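Local structure of sensor histidine kinase (Pseudomonas syringae pv. tomato, 3CIT) at residues A[42-47]-A[132-137]; A[49-54]-A[143-148]; A[73-78]-A[114-119]; A[86-91]-A[121-126]. The protein is a putative sensor histidine kinase of a two-component system, probably dimeric and active in phosphorelay signalling, and is represented here by its GAF domain. All blocks are in the same frame, centred on the assembly; numbering follows the deposited sequence.

Contact 1: A[42-47]-A[132-137]; sequences AFVAMD and ESLQLL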
loop_
_atom_site.group_PDB
_atom_site.type_symbol
_atom_site.label_atom_id
_atom_site.label_comp_id
_atom_site.label_asym_id
_atom_site.label_seq_id
_atom_site.Cartn_x
_atom_site.Cartn_y
_atom_site.Cartn_z
ATOM N N ALA A 42 -10.515 1.833 -19.537
ATOM C CA ALA A 42 -11.882 2.314 -19.581
ATOM C C ALA A 42 -12.332 2.830 -18.226
ATOM O O ALA A 42 -13.023 3.859 -18.137
ATOM C CB ALA A 42 -12.863 1.198 -20.094
ATOM N N PHE A 43 -11.920 2.123 -17.180
ATOM C CA PHE A 43 -12.397 2.381 -15.816
ATOM C C PHE A 43 -12.067 3.797 -15.365
ATOM O O PHE A 43 -12.867 4.444 -14.718
ATOM C CB PHE A 43 -11.849 1.360 -14.821
ATOM C CG PHE A 43 -12.575 1.389 -13.498
ATOM C CD1 PHE A 43 -13.879 0.926 -13.403
ATOM C CD2 PHE A 43 -11.978 1.912 -12.367
ATOM C CE1 PHE A 43 -14.578 0.982 -12.172
ATOM C CE2 PHE A 43 -12.693 1.953 -11.140
ATOM C CZ PHE A 43 -13.968 1.502 -11.071
ATOM N N VAL A 44 -10.902 4.285 -15.768
ATOM C CA VAL A 44 -10.446 5.624 -15.380
ATOM C C VAL A 44 -10.358 6.598 -16.562
ATOM O O VAL A 44 -9.747 7.658 -16.442
ATOM C CB VAL A 44 -9.106 5.578 -14.578
ATOM C CG1 VAL A 44 -9.325 4.995 -13.153
ATOM C CG2 VAL A 44 -8.006 4.853 -15.365
ATOM N N ALA A 45 -10.977 6.225 -17.676
ATOM C CA ALA A 45 -11.084 7.048 -18.865
ATOM C C ALA A 45 -9.690 7.503 -19.332
ATOM O O ALA A 45 -9.494 8.662 -19.669
ATOM C CB ALA A 45 -11.998 8.261 -18.574
HETATM N N MSE A 46 -8.733 6.586 -19.334
HETATM C CA MSE A 46 -7.394 6.873 -19.870
HETATM C C MSE A 46 -7.258 6.173 -21.223
HETATM O O MSE A 46 -7.540 4.986 -21.331
HETATM C CB MSE A 46 -6.328 6.457 -18.839
HETATM C CG MSE A 46 -6.460 7.345 -17.567
HETATM SE SE MSE A 46 -5.105 7.058 -16.193
HETATM C CE MSE A 46 -3.493 7.729 -17.064
ATOM N N ASP A 47 -6.862 6.931 -22.244
ATOM C CA ASP A 47 -7.002 6.490 -23.632
ATOM C C ASP A 47 -5.880 5.644 -24.199
ATOM O O ASP A 47 -5.993 5.200 -25.335
ATOM C CB ASP A 47 -7.374 7.653 -24.585
ATOM C CG ASP A 47 -6.342 8.758 -24.660
ATOM O OD1 ASP A 47 -5.259 8.710 -24.013
ATOM O OD2 ASP A 47 -6.601 9.718 -25.434
ATOM N N GLU A 132 -6.467 2.349 -6.127
ATOM C CA GLU A 132 -6.345 1.149 -5.317
ATOM C C GLU A 132 -7.010 -0.089 -5.946
ATOM O O GLU A 132 -6.476 -1.179 -5.864
ATOM C CB GLU A 132 -6.963 1.372 -3.936
ATOM C CG GLU A 132 -6.217 2.263 -3.023
ATOM C CD GLU A 132 -6.881 2.259 -1.618
ATOM O OE1 GLU A 132 -7.926 2.850 -1.452
ATOM O OE2 GLU A 132 -6.336 1.651 -0.710
ATOM N N SER A 133 -8.167 0.094 -6.567
ATOM C CA SER A 133 -8.861 -0.980 -7.267
ATOM C C SER A 133 -8.047 -1.453 -8.473
ATOM O O SER A 133 -7.891 -2.665 -8.678
ATOM C CB SER A 133 -10.277 -0.512 -7.663
ATOM O OG SER A 133 -11.004 -0.189 -6.502
ATOM N N LEU A 134 -7.521 -0.518 -9.272
ATOM C CA LEU A 134 -6.665 -0.884 -10.406
ATOM C C LEU A 134 -5.393 -1.593 -9.949
ATOM O O LEU A 134 -4.964 -2.535 -10.601
ATOM C CB LEU A 134 -6.300 0.336 -11.266
ATOM C CG LEU A 134 -7.491 0.996 -11.965
ATOM C CD1 LEU A 134 -7.082 2.214 -12.758
ATOM C CD2 LEU A 134 -8.201 -0.004 -12.886
ATOM N N GLN A 135 -4.801 -1.155 -8.845
ATOM C CA GLN A 135 -3.650 -1.851 -8.281
ATOM C C GLN A 135 -3.993 -3.293 -7.899
ATOM O O GLN A 135 -3.239 -4.226 -8.180
ATOM C CB GLN A 135 -3.063 -1.094 -7.078
ATOM C CG GLN A 135 -1.840 -1.841 -6.486
ATOM C CD GLN A 135 -0.657 -2.026 -7.511
ATOM O OE1 GLN A 135 -0.463 -3.118 -8.156
ATOM N NE2 GLN A 135 0.119 -0.950 -7.668
ATOM N N LEU A 136 -5.137 -3.505 -7.257
ATOM C CA LEU A 136 -5.560 -4.884 -6.983
ATOM C C LEU A 136 -5.818 -5.682 -8.272
ATOM O O LEU A 136 -5.485 -6.864 -8.369
ATOM C CB LEU A 136 -6.796 -4.919 -6.081
ATOM C CG LEU A 136 -7.275 -6.327 -5.691
ATOM C CD1 LEU A 136 -6.163 -7.102 -4.933
ATOM C CD2 LEU A 136 -8.550 -6.238 -4.844
ATOM N N LEU A 137 -6.461 -5.077 -9.259
ATOM C CA LEU A 137 -6.651 -5.774 -10.556
ATOM C C LEU A 137 -5.291 -6.238 -11.157
ATOM O O LEU A 137 -5.168 -7.375 -11.679
ATOM C CB LEU A 137 -7.352 -4.860 -11.535
ATOM C CG LEU A 137 -7.918 -5.495 -12.779
ATOM C CD1 LEU A 137 -8.868 -6.625 -12.354
ATOM C CD2 LEU A 137 -8.666 -4.382 -13.541
#

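Contact 2: A[49-54]-A[143-148]; sequences GLLLEW and AHLENN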
loop_
_atom_site.group_PDB
_atom_site.type_symbol
_atom_site.label_atom_id
_atom_site.label_comp_id
_atom_site.label_asym_id
_atom_site.label_seq_id
_atom_site.Cartn_x
_atom_site.Cartn_y
_atom_site.Cartn_z
ATOM N N GLY A 49 -2.633 2.539 -23.021
ATOM C CA GLY A 49 -2.043 1.706 -22.010
ATOM C C GLY A 49 -1.190 0.631 -22.599
ATOM O O GLY A 49 -1.288 0.289 -23.791
ATOM N N LEU A 50 -0.301 0.118 -21.780
ATOM C CA LEU A 50 0.402 -1.080 -22.145
ATOM C C LEU A 50 0.699 -1.921 -20.904
ATOM O O LEU A 50 0.554 -1.470 -19.763
ATOM C CB LEU A 50 1.647 -0.726 -22.977
ATOM C CG LEU A 50 2.686 0.215 -22.425
ATOM C CD1 LEU A 50 3.468 -0.478 -21.352
ATOM C CD2 LEU A 50 3.629 0.722 -23.539
ATOM N N LEU A 51 1.091 -3.157 -21.161
ATOM C CA LEU A 51 1.587 -4.053 -20.140
ATOM C C LEU A 51 3.038 -4.419 -20.464
ATOM O O LEU A 51 3.366 -4.805 -21.593
ATOM C CB LEU A 51 0.714 -5.300 -20.082
ATOM C CG LEU A 51 1.077 -6.311 -19.013
ATOM C CD1 LEU A 51 0.904 -5.709 -17.552
ATOM C CD2 LEU A 51 0.213 -7.557 -19.195
ATOM N N LEU A 52 3.903 -4.264 -19.465
ATOM C CA LEU A 52 5.317 -4.572 -19.588
ATOM C C LEU A 52 5.600 -5.760 -18.700
ATOM O O LEU A 52 5.125 -5.800 -17.573
ATOM C CB LEU A 52 6.153 -3.407 -19.088
ATOM C CG LEU A 52 6.048 -2.106 -19.850
ATOM C CD1 LEU A 52 7.006 -1.074 -19.224
ATOM C CD2 LEU A 52 6.344 -2.332 -21.358
ATOM N N GLU A 53 6.380 -6.711 -19.187
ATOM C CA GLU A 53 6.812 -7.841 -18.383
ATOM C C GLU A 53 8.293 -8.129 -18.625
ATOM O O GLU A 53 8.810 -7.907 -19.722
ATOM C CB GLU A 53 5.981 -9.074 -18.686
ATOM C CG GLU A 53 4.540 -8.965 -18.193
ATOM C CD GLU A 53 3.680 -10.071 -18.753
ATOM O OE1 GLU A 53 4.000 -11.237 -18.485
ATOM O OE2 GLU A 53 2.689 -9.759 -19.445
ATOM N N TRP A 54 8.973 -8.572 -17.577
ATOM C CA TRP A 54 10.413 -8.883 -17.646
ATOM C C TRP A 54 10.744 -10.099 -16.776
ATOM O O TRP A 54 9.996 -10.456 -15.901
ATOM C CB TRP A 54 11.240 -7.671 -17.224
ATOM C CG TRP A 54 10.852 -7.085 -15.901
ATOM C CD1 TRP A 54 11.233 -7.519 -14.660
ATOM C CD2 TRP A 54 10.009 -5.970 -15.694
ATOM N NE1 TRP A 54 10.656 -6.743 -13.688
ATOM C CE2 TRP A 54 9.894 -5.783 -14.293
ATOM C CE3 TRP A 54 9.309 -5.116 -16.547
ATOM C CZ2 TRP A 54 9.148 -4.762 -13.745
ATOM C CZ3 TRP A 54 8.578 -4.081 -15.997
ATOM C CH2 TRP A 54 8.483 -3.929 -14.604
ATOM N N ALA A 143 -0.877 -12.710 -10.347
ATOM C CA ALA A 143 -0.910 -14.039 -9.755
ATOM C C ALA A 143 -1.149 -15.103 -10.812
ATOM O O ALA A 143 -0.546 -16.186 -10.793
ATOM C CB ALA A 143 -1.999 -14.125 -8.635
ATOM N N HIS A 144 -2.051 -14.783 -11.724
ATOM C CA HIS A 144 -2.456 -15.685 -12.792
ATOM C C HIS A 144 -1.392 -15.814 -13.886
ATOM O O HIS A 144 -1.142 -16.910 -14.380
ATOM C CB HIS A 144 -3.807 -15.222 -13.366
ATOM C CG HIS A 144 -4.941 -15.395 -12.404
ATOM N ND1 HIS A 144 -5.269 -16.624 -11.861
ATOM C CD2 HIS A 144 -5.804 -14.505 -11.863
ATOM C CE1 HIS A 144 -6.270 -16.475 -11.013
ATOM N NE2 HIS A 144 -6.620 -15.200 -11.002
ATOM N N LEU A 145 -0.761 -14.706 -14.250
ATOM C CA LEU A 145 0.336 -14.728 -15.223
ATOM C C LEU A 145 1.532 -15.503 -14.667
ATOM O O LEU A 145 2.179 -16.273 -15.380
ATOM C CB LEU A 145 0.765 -13.317 -15.611
ATOM C CG LEU A 145 -0.188 -12.510 -16.508
ATOM C CD1 LEU A 145 0.365 -11.106 -16.724
ATOM C CD2 LEU A 145 -0.414 -13.251 -17.861
ATOM N N GLU A 146 1.815 -15.303 -13.389
ATOM C CA GLU A 146 2.908 -16.012 -12.735
ATOM C C GLU A 146 2.639 -17.503 -12.657
ATOM O O GLU A 146 3.510 -18.312 -12.969
ATOM C CB GLU A 146 3.153 -15.439 -11.348
ATOM C CG GLU A 146 4.253 -16.149 -10.612
ATOM C CD GLU A 146 4.462 -15.598 -9.260
ATOM O OE1 GLU A 146 3.566 -15.791 -8.408
ATOM O OE2 GLU A 146 5.493 -14.923 -9.066
ATOM N N ASN A 147 1.415 -17.869 -12.285
ATOM C CA ASN A 147 1.016 -19.268 -12.312
ATOM C C ASN A 147 1.317 -19.908 -13.670
ATOM O O ASN A 147 2.017 -20.922 -13.738
ATOM C CB ASN A 147 -0.468 -19.410 -11.941
ATOM C CG ASN A 147 -0.875 -20.854 -11.730
ATOM O OD1 ASN A 147 -1.486 -21.448 -12.610
ATOM N ND2 ASN A 147 -0.510 -21.432 -10.584
ATOM N N ASN A 148 0.819 -19.301 -14.743
ATOM C CA ASN A 148 1.072 -19.789 -16.114
ATOM C C ASN A 148 2.547 -19.943 -16.451
ATOM O O ASN A 148 2.975 -20.991 -16.992
ATOM C CB ASN A 148 0.420 -18.852 -17.129
ATOM C CG ASN A 148 0.759 -19.216 -18.567
ATOM O OD1 ASN A 148 1.604 -18.571 -19.211
ATOM N ND2 ASN A 148 0.112 -20.264 -19.080
#

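Contact 3: A[73-78]-A[114-119]; sequences STLETT and TLVLAN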
loop_
_atom_site.group_PDB
_atom_site.type_symbol
_atom_site.label_atom_id
_atom_site.label_comp_id
_atom_site.label_asym_id
_atom_site.label_seq_id
_atom_site.Cartn_x
_atom_site.Cartn_y
_atom_site.Cartn_z
ATOM N N SER A 73 4.749 4.294 -28.113
ATOM C CA SER A 73 6.204 4.139 -28.354
ATOM C C SER A 73 7.036 5.175 -27.605
ATOM O O SER A 73 8.241 4.979 -27.384
ATOM C CB SER A 73 6.534 4.173 -29.837
ATOM O OG SER A 73 6.460 5.464 -30.364
ATOM N N THR A 74 6.413 6.298 -27.263
ATOM C CA THR A 74 7.098 7.406 -26.599
ATOM C C THR A 74 7.375 7.140 -25.131
ATOM O O THR A 74 8.166 7.836 -24.522
ATOM C CB THR A 74 6.304 8.730 -26.714
ATOM O OG1 THR A 74 5.081 8.657 -25.965
ATOM C CG2 THR A 74 6.051 9.063 -28.215
ATOM N N LEU A 75 6.718 6.155 -24.557
ATOM C CA LEU A 75 6.953 5.789 -23.165
ATOM C C LEU A 75 8.233 4.971 -23.001
ATOM O O LEU A 75 8.526 4.053 -23.781
ATOM C CB LEU A 75 5.791 4.983 -22.642
ATOM C CG LEU A 75 4.425 5.650 -22.618
ATOM C CD1 LEU A 75 3.412 4.615 -22.184
ATOM C CD2 LEU A 75 4.430 6.865 -21.695
ATOM N N GLU A 76 8.989 5.328 -21.966
ATOM C CA GLU A 76 10.114 4.518 -21.518
ATOM C C GLU A 76 9.619 3.154 -21.089
ATOM O O GLU A 76 8.506 3.013 -20.598
ATOM C CB GLU A 76 10.810 5.201 -20.343
ATOM C CG GLU A 76 11.625 6.413 -20.790
ATOM C CD GLU A 76 12.838 6.014 -21.622
ATOM O OE1 GLU A 76 13.744 5.342 -21.050
ATOM O OE2 GLU A 76 12.889 6.368 -22.838
ATOM N N THR A 77 10.428 2.131 -21.312
ATOM C CA THR A 77 10.029 0.788 -20.949
ATOM C C THR A 77 11.154 0.162 -20.128
ATOM O O THR A 77 11.848 -0.736 -20.593
ATOM C CB THR A 77 9.706 -0.039 -22.200
ATOM O OG1 THR A 77 10.855 -0.109 -23.048
ATOM C CG2 THR A 77 8.542 0.592 -22.973
ATOM N N THR A 78 11.355 0.657 -18.916
ATOM C CA THR A 78 12.441 0.145 -18.068
ATOM C C THR A 78 11.884 -0.830 -17.055
ATOM O O THR A 78 10.792 -0.603 -16.515
ATOM C CB THR A 78 13.165 1.275 -17.320
ATOM O OG1 THR A 78 13.371 2.371 -18.217
ATOM C CG2 THR A 78 14.528 0.792 -16.820
ATOM N N THR A 114 4.670 -4.213 -15.125
ATOM C CA THR A 114 3.920 -3.016 -14.780
ATOM C C THR A 114 2.793 -2.844 -15.751
ATOM O O THR A 114 3.006 -2.929 -16.966
ATOM C CB THR A 114 4.721 -1.691 -14.905
ATOM O OG1 THR A 114 6.081 -1.925 -14.570
ATOM C CG2 THR A 114 4.095 -0.700 -13.986
ATOM N N LEU A 115 1.601 -2.603 -15.217
ATOM C CA LEU A 115 0.497 -2.120 -16.015
ATOM C C LEU A 115 0.666 -0.603 -16.117
ATOM O O LEU A 115 0.813 0.080 -15.085
ATOM C CB LEU A 115 -0.822 -2.554 -15.342
ATOM C CG LEU A 115 -2.155 -2.310 -16.023
ATOM C CD1 LEU A 115 -2.176 -3.031 -17.365
ATOM C CD2 LEU A 115 -3.346 -2.772 -15.079
ATOM N N VAL A 116 0.695 -0.079 -17.339
ATOM C CA VAL A 116 0.987 1.311 -17.591
ATOM C C VAL A 116 -0.256 1.888 -18.255
ATOM O O VAL A 116 -0.619 1.478 -19.363
ATOM C CB VAL A 116 2.221 1.510 -18.512
ATOM C CG1 VAL A 116 2.532 3.064 -18.752
ATOM C CG2 VAL A 116 3.502 0.817 -17.959
ATOM N N LEU A 117 -0.945 2.789 -17.567
ATOM C CA LEU A 117 -2.063 3.505 -18.160
ATOM C C LEU A 117 -1.581 4.910 -18.455
ATOM O O LEU A 117 -0.769 5.478 -17.707
ATOM C CB LEU A 117 -3.255 3.557 -17.191
ATOM C CG LEU A 117 -3.645 2.235 -16.508
ATOM C CD1 LEU A 117 -4.968 2.434 -15.666
ATOM C CD2 LEU A 117 -3.756 1.121 -17.492
ATOM N N ALA A 118 -2.073 5.500 -19.542
ATOM C CA ALA A 118 -1.584 6.800 -19.959
ATOM C C ALA A 118 -2.679 7.554 -20.661
ATOM O O ALA A 118 -3.572 6.939 -21.223
ATOM C CB ALA A 118 -0.371 6.649 -20.893
ATOM N N ASN A 119 -2.620 8.877 -20.645
ATOM C CA ASN A 119 -3.643 9.672 -21.300
ATOM C C ASN A 119 -3.011 10.722 -22.214
ATOM O O ASN A 119 -1.957 11.282 -21.901
ATOM C CB ASN A 119 -4.556 10.318 -20.256
ATOM C CG ASN A 119 -5.914 10.682 -20.817
ATOM O OD1 ASN A 119 -6.618 9.810 -21.371
ATOM N ND2 ASN A 119 -6.278 11.997 -20.752
#

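Contact 4: A[86-91]-A[121-126]; sequences PQWLER and VAISAP. With SO4 (sulfate ion), chain J.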
loop_
_atom_site.group_PDB
_atom_site.type_symbol
_atom_site.label_atom_id
_atom_site.label_comp_id
_atom_site.label_asym_id
_atom_site.label_seq_id
_atom_site.Cartn_x
_atom_site.Cartn_y
_atom_site.Cartn_z
ATOM N N PRO A 86 1.661 2.041 -6.576
ATOM C CA PRO A 86 1.529 2.796 -7.793
ATOM C C PRO A 86 2.419 4.026 -7.849
ATOM O O PRO A 86 3.079 4.369 -6.871
ATOM C CB PRO A 86 0.072 3.183 -7.805
ATOM C CG PRO A 86 -0.453 3.027 -6.504
ATOM C CD PRO A 86 0.518 2.244 -5.663
ATOM N N GLN A 87 2.414 4.654 -9.009
ATOM C CA GLN A 87 3.089 5.929 -9.221
ATOM C C GLN A 87 2.271 6.706 -10.261
ATOM O O GLN A 87 1.932 6.172 -11.340
ATOM C CB GLN A 87 4.519 5.723 -9.723
ATOM C CG GLN A 87 5.331 7.057 -9.846
ATOM C CD GLN A 87 6.795 6.897 -10.193
ATOM O OE1 GLN A 87 7.624 7.806 -9.953
ATOM N NE2 GLN A 87 7.131 5.770 -10.752
ATOM N N TRP A 88 1.985 7.958 -9.954
ATOM C CA TRP A 88 1.358 8.882 -10.909
ATOM C C TRP A 88 2.407 9.814 -11.450
ATOM O O TRP A 88 3.121 10.443 -10.672
ATOM C CB TRP A 88 0.304 9.705 -10.201
ATOM C CG TRP A 88 -0.419 10.677 -11.076
ATOM C CD1 TRP A 88 -0.303 12.050 -11.059
ATOM C CD2 TRP A 88 -1.367 10.365 -12.108
ATOM N NE1 TRP A 88 -1.117 12.602 -12.037
ATOM C CE2 TRP A 88 -1.788 11.602 -12.684
ATOM C CE3 TRP A 88 -1.908 9.182 -12.598
ATOM C CZ2 TRP A 88 -2.722 11.662 -13.709
ATOM C CZ3 TRP A 88 -2.823 9.259 -13.662
ATOM C CH2 TRP A 88 -3.226 10.490 -14.173
ATOM N N LEU A 89 2.488 9.941 -12.764
ATOM C CA LEU A 89 3.485 10.773 -13.392
ATOM C C LEU A 89 2.849 11.852 -14.263
ATOM O O LEU A 89 1.915 11.567 -15.002
ATOM C CB LEU A 89 4.362 9.947 -14.334
ATOM C CG LEU A 89 5.134 8.760 -13.773
ATOM C CD1 LEU A 89 5.800 7.988 -14.957
ATOM C CD2 LEU A 89 6.174 9.320 -12.853
ATOM N N GLU A 90 3.367 13.075 -14.158
ATOM C CA GLU A 90 3.013 14.178 -15.060
ATOM C C GLU A 90 4.222 14.394 -15.961
ATOM O O GLU A 90 5.330 14.552 -15.470
ATOM C CB GLU A 90 2.738 15.457 -14.297
ATOM C CG GLU A 90 1.562 15.364 -13.360
ATOM C CD GLU A 90 1.314 16.686 -12.638
ATOM O OE1 GLU A 90 2.148 17.083 -11.810
ATOM O OE2 GLU A 90 0.290 17.334 -12.928
ATOM N N ARG A 91 3.986 14.444 -17.261
ATOM C CA ARG A 91 5.020 14.573 -18.261
ATOM C C ARG A 91 4.576 15.709 -19.208
ATOM O O ARG A 91 4.117 15.486 -20.320
ATOM C CB ARG A 91 5.194 13.244 -18.975
ATOM C CG ARG A 91 5.523 12.056 -18.062
ATOM C CD ARG A 91 5.683 10.703 -18.821
ATOM N NE ARG A 91 6.657 10.744 -19.913
ATOM C CZ ARG A 91 6.367 10.791 -21.223
ATOM N NH1 ARG A 91 7.356 10.816 -22.123
ATOM N NH2 ARG A 91 5.120 10.789 -21.661
ATOM N N VAL A 121 -4.101 13.686 -22.896
ATOM C CA VAL A 121 -4.217 15.035 -22.375
ATOM C C VAL A 121 -4.096 15.028 -20.837
ATOM O O VAL A 121 -4.380 14.021 -20.164
ATOM C CB VAL A 121 -5.519 15.758 -22.823
ATOM C CG1 VAL A 121 -5.539 16.001 -24.352
ATOM C CG2 VAL A 121 -6.723 15.022 -22.390
ATOM N N ALA A 122 -3.617 16.140 -20.301
ATOM C CA ALA A 122 -3.459 16.288 -18.843
ATOM C C ALA A 122 -4.820 16.148 -18.154
ATOM O O ALA A 122 -5.807 16.809 -18.530
ATOM C CB ALA A 122 -2.808 17.636 -18.511
ATOM N N ILE A 123 -4.890 15.255 -17.169
ATOM C CA ILE A 123 -6.079 15.080 -16.336
ATOM C C ILE A 123 -5.595 15.000 -14.881
ATOM O O ILE A 123 -4.407 14.808 -14.637
ATOM C CB ILE A 123 -6.867 13.790 -16.675
ATOM C CG1 ILE A 123 -5.979 12.538 -16.634
ATOM C CG2 ILE A 123 -7.544 13.915 -18.057
ATOM C CD1 ILE A 123 -6.756 11.242 -16.707
ATOM N N SER A 124 -6.491 15.141 -13.924
ATOM C CA SER A 124 -6.109 14.932 -12.512
ATOM C C SER A 124 -5.935 13.437 -12.292
ATOM O O SER A 124 -6.573 12.624 -12.968
ATOM C CB SER A 124 -7.173 15.468 -11.587
ATOM O OG SER A 124 -7.266 16.859 -11.696
ATOM N N ALA A 125 -5.064 13.043 -11.371
ATOM C CA ALA A 125 -4.972 11.637 -11.030
ATOM C C ALA A 125 -6.368 11.112 -10.696
ATOM O O ALA A 125 -7.152 11.811 -10.051
ATOM C CB ALA A 125 -4.002 11.410 -9.823
ATOM N N PRO A 126 -6.667 9.860 -11.084
ATOM C CA PRO A 126 -7.920 9.276 -10.672
ATOM C C PRO A 126 -8.099 9.247 -9.146
ATOM O O PRO A 126 -7.118 9.298 -8.370
ATOM C CB PRO A 126 -7.838 7.851 -11.234
ATOM C CG PRO A 126 -6.916 7.965 -12.430
ATOM C CD PRO A 126 -5.922 8.984 -12.011
HETATM S S SO4 J . -9.011 17.445 -14.808
HETATM O O1 SO4 J . -9.117 17.947 -16.195
HETATM O O2 SO4 J . -8.962 15.945 -14.811
HETATM O O3 SO4 J . -7.834 18.100 -14.205
HETATM O O4 SO4 J . -10.192 17.893 -14.035
HETATM O O HOH W 1 -2.856 15.177 -11.103
HETATM O O HOH W 2 -1.957 15.136 -13.341
#

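Contact 1: A[42-47]-A[132-137]
Leu134, on the long C-terminal helix 128-156 of this GAF domain, pushes its two methyl groups against Phe43 and Val44, where helix 29-43 comes to its end. That end is a Schellman motif: Ala45 adopts a positive phi of 55°, its N bonds to Ala42 O, and Met46 N reaches back to Cys41 O. The chain turns away from the helix just beyond the two residues that do the touching.

The closest meeting is between Leu134 and Val44, which reach toward each other tip to tip. In Leu134, CG sits anti to the carbonyl carbon (chi1 -65°) and CD1 then continues straight on from CA, so that this methyl is the leading point of the side chain. Leu134 CD1 comes within 3.6 Å of Val44 CG1. Val44 offers its second branch as well, CG2 lying 3.8 Å from the same Leu134 CD1, so one methyl is met by both arms of the valine fork. The other leucine methyl turns to Phe43, whose ring swings out with CG opposite the backbone N (chi1 -166°). Leu134 approaches this ring obliquely.

No hydrogen bond crosses between the segments; the joint is purely apolar. Leu134 also packs on Leu100, Leu102 and Leu117 of the sheet, while Phe43 leans on Arg13 and Leu16 of helix 3-26, placing the contact where three helices and the sheet converge. Glu132, two residues earlier on the helix, forms a salt bridge with Arg15 of the second subunit. At the Phe43 side, the looser touch is Phe43 CD2 to Leu134 CD2 at 4.3 Å.

Contact 2: A[49-54]-A[143-148]
Glu53 and Leu145 run across each other at about a right angle, with one leucine methyl pressed to the carboxylate. Leu145 CD1 is almost equally far from the three atoms of the carboxylate: 3.8 Å from Glu53 OE2 and 4.0 Å from both Glu53 CD and Glu53 OE1. The methyl therefore lies above the plane of the group. Glu53 OE2 also forms a salt bridge with Arg33 NE and a hydrogen bond with Thr63 OG1. Two partners on one oxygen probably hold the group in its rotation, and the positive charge of Arg33 would be expected to steady it as an anion.

The same Leu145 CD1 also receives Leu51, whose CD2 stops 4.3 Å away in a looser apolar touch. Leu145 brings this methyl forward by placing CG anti to its carbonyl carbon (chi1 -72°) and extending CD1 beyond it. Leu51 and Glu53, two residues apart on the strand, thus present themselves on one face of the sheet, and Leu145 meets both.

The contact packs helix 128-156 onto the helix-covered face of the GAF-domain sheet, in which strand 48-53 is hydrogen-bonded between strands 61-66 and 111-119. Helix 29-43 lies beside the contact, Met32 and Arg33 packing on Leu145, while helix 128-156 turns Asn147 toward Asn147 of the second subunit.

Contact 3: A[73-78]-A[114-119]
Leu75 and Ala118 mark the nearest approach of two differently built backbones, their CA atoms 9.2 Å apart. Residues 114-119 form an extended strand throughout, whereas 73-78 has no regular structure and follows helix 69-72, the chain opening out from Leu75 onward (psi 136°). The distance is too great for backbone pairing, and no hydrogen bond joins the segments, so side chains alone close the gap.

Leu75 does most of the reaching. With CG anti to the carbonyl carbon (chi1 -62°) and CD1 extended beyond it, this one methyl touches two residues of the strand. It meets Val116 tip to tip, Leu75 CD1 lying 3.9 Å from Val116 CG1. That valine branch stands opposite its own backbone N, with chi1 at -179°. The second touch is looser, Leu75 CD1 to Ala118 CB at 4.5 Å.

In the GAF fold one face of the antiparallel sheet is packed by helices and the other is covered by connecting segments, often around a ligand pocket. Here Leu115 and Leu117 point to helix 29-43, while Val116 and Ala118 point to the loop. A glycerol, probably from the crystallisation liquor, lies about 4 Å from the Val116 side chain; Glu76 O accepts a hydrogen bond from a glycerol. Leu50, Leu96 and Val99 complete the apolar surroundings of Leu75, Leu50 and Val99 coming from the two strands that flank 111-119.

Contact 4: A[86-91]-A[121-126]
Ala125 packs its CB and CA over one face of the Trp88 indole. Its CB stands 3.6 Å from the centroid of the five-membered ring and 9° off the ring normal, a CH-pi contact directly over the face, while Ala125 CA covers the six-membered part at 3.5 Å from Trp88 CZ2. Pro126 comes in obliquely, its CD 3.5 Å from Trp88 CZ3. Ile123 works at the rim instead: its carbonyl O approaches the ring edge near CZ2, and its CG1 adds a looser touch on CH2.

The indole N-H is served by water. Water 2 lies in the ring plane, 3.0 Å from Trp88 NE1, with Ile123 O (2.8 Å) and Glu90 OE2 in hydrogen-bonding reach but too few protons for every acceptor around it. Water 1 takes the N-H of Ala125 and only a weak bond from Trp88.

Trp88 sits on strand 87-90, an outermost strand of the GAF sheet within this chain, and with CG swung opposite its backbone N (chi1 -179°) the ring spans to the loop that leads into helix 128-156. Met46, Cys98 and Leu100 pack on the indole as well, and Val44 and Ile131 on Pro126.

On the outer side of the loop, Ser124 N points almost straight at sulfate O2 (2.7 Å, 170°), and Ser124 OG bonds sulfate O3 at 2.9 Å. The ion, probably from the crystallisation liquor, is also held by Gln8 of the fourth subunit, whose Ser7 bonds Ser124 OG. Arg10 of the third subunit takes the carbonyl oxygens of Ala125 and Pro126.

Contacts 1 and 2 both lie on helix 128-156, with centres 16 Å apart, and receive consecutive pieces of chain, the end of helix 29-43 and then strand 48-53. Contact 3 lies on the other face of the sheet, 14 Å from each, tied to contact 2 by backbone pairing of strands 48-53 and 111-119. Asp47 N to Asn119 OD1 probably joins it to contact 1. Contact 4, on the outermost strand 87-90, is 12 Å from contacts 1 and 3 but 22 Å from contact 2, across the chain's centre. Contacts 3 and 4 fall between the segments of contact 1, so helix 128-156 returns to the early elements after the remaining strands.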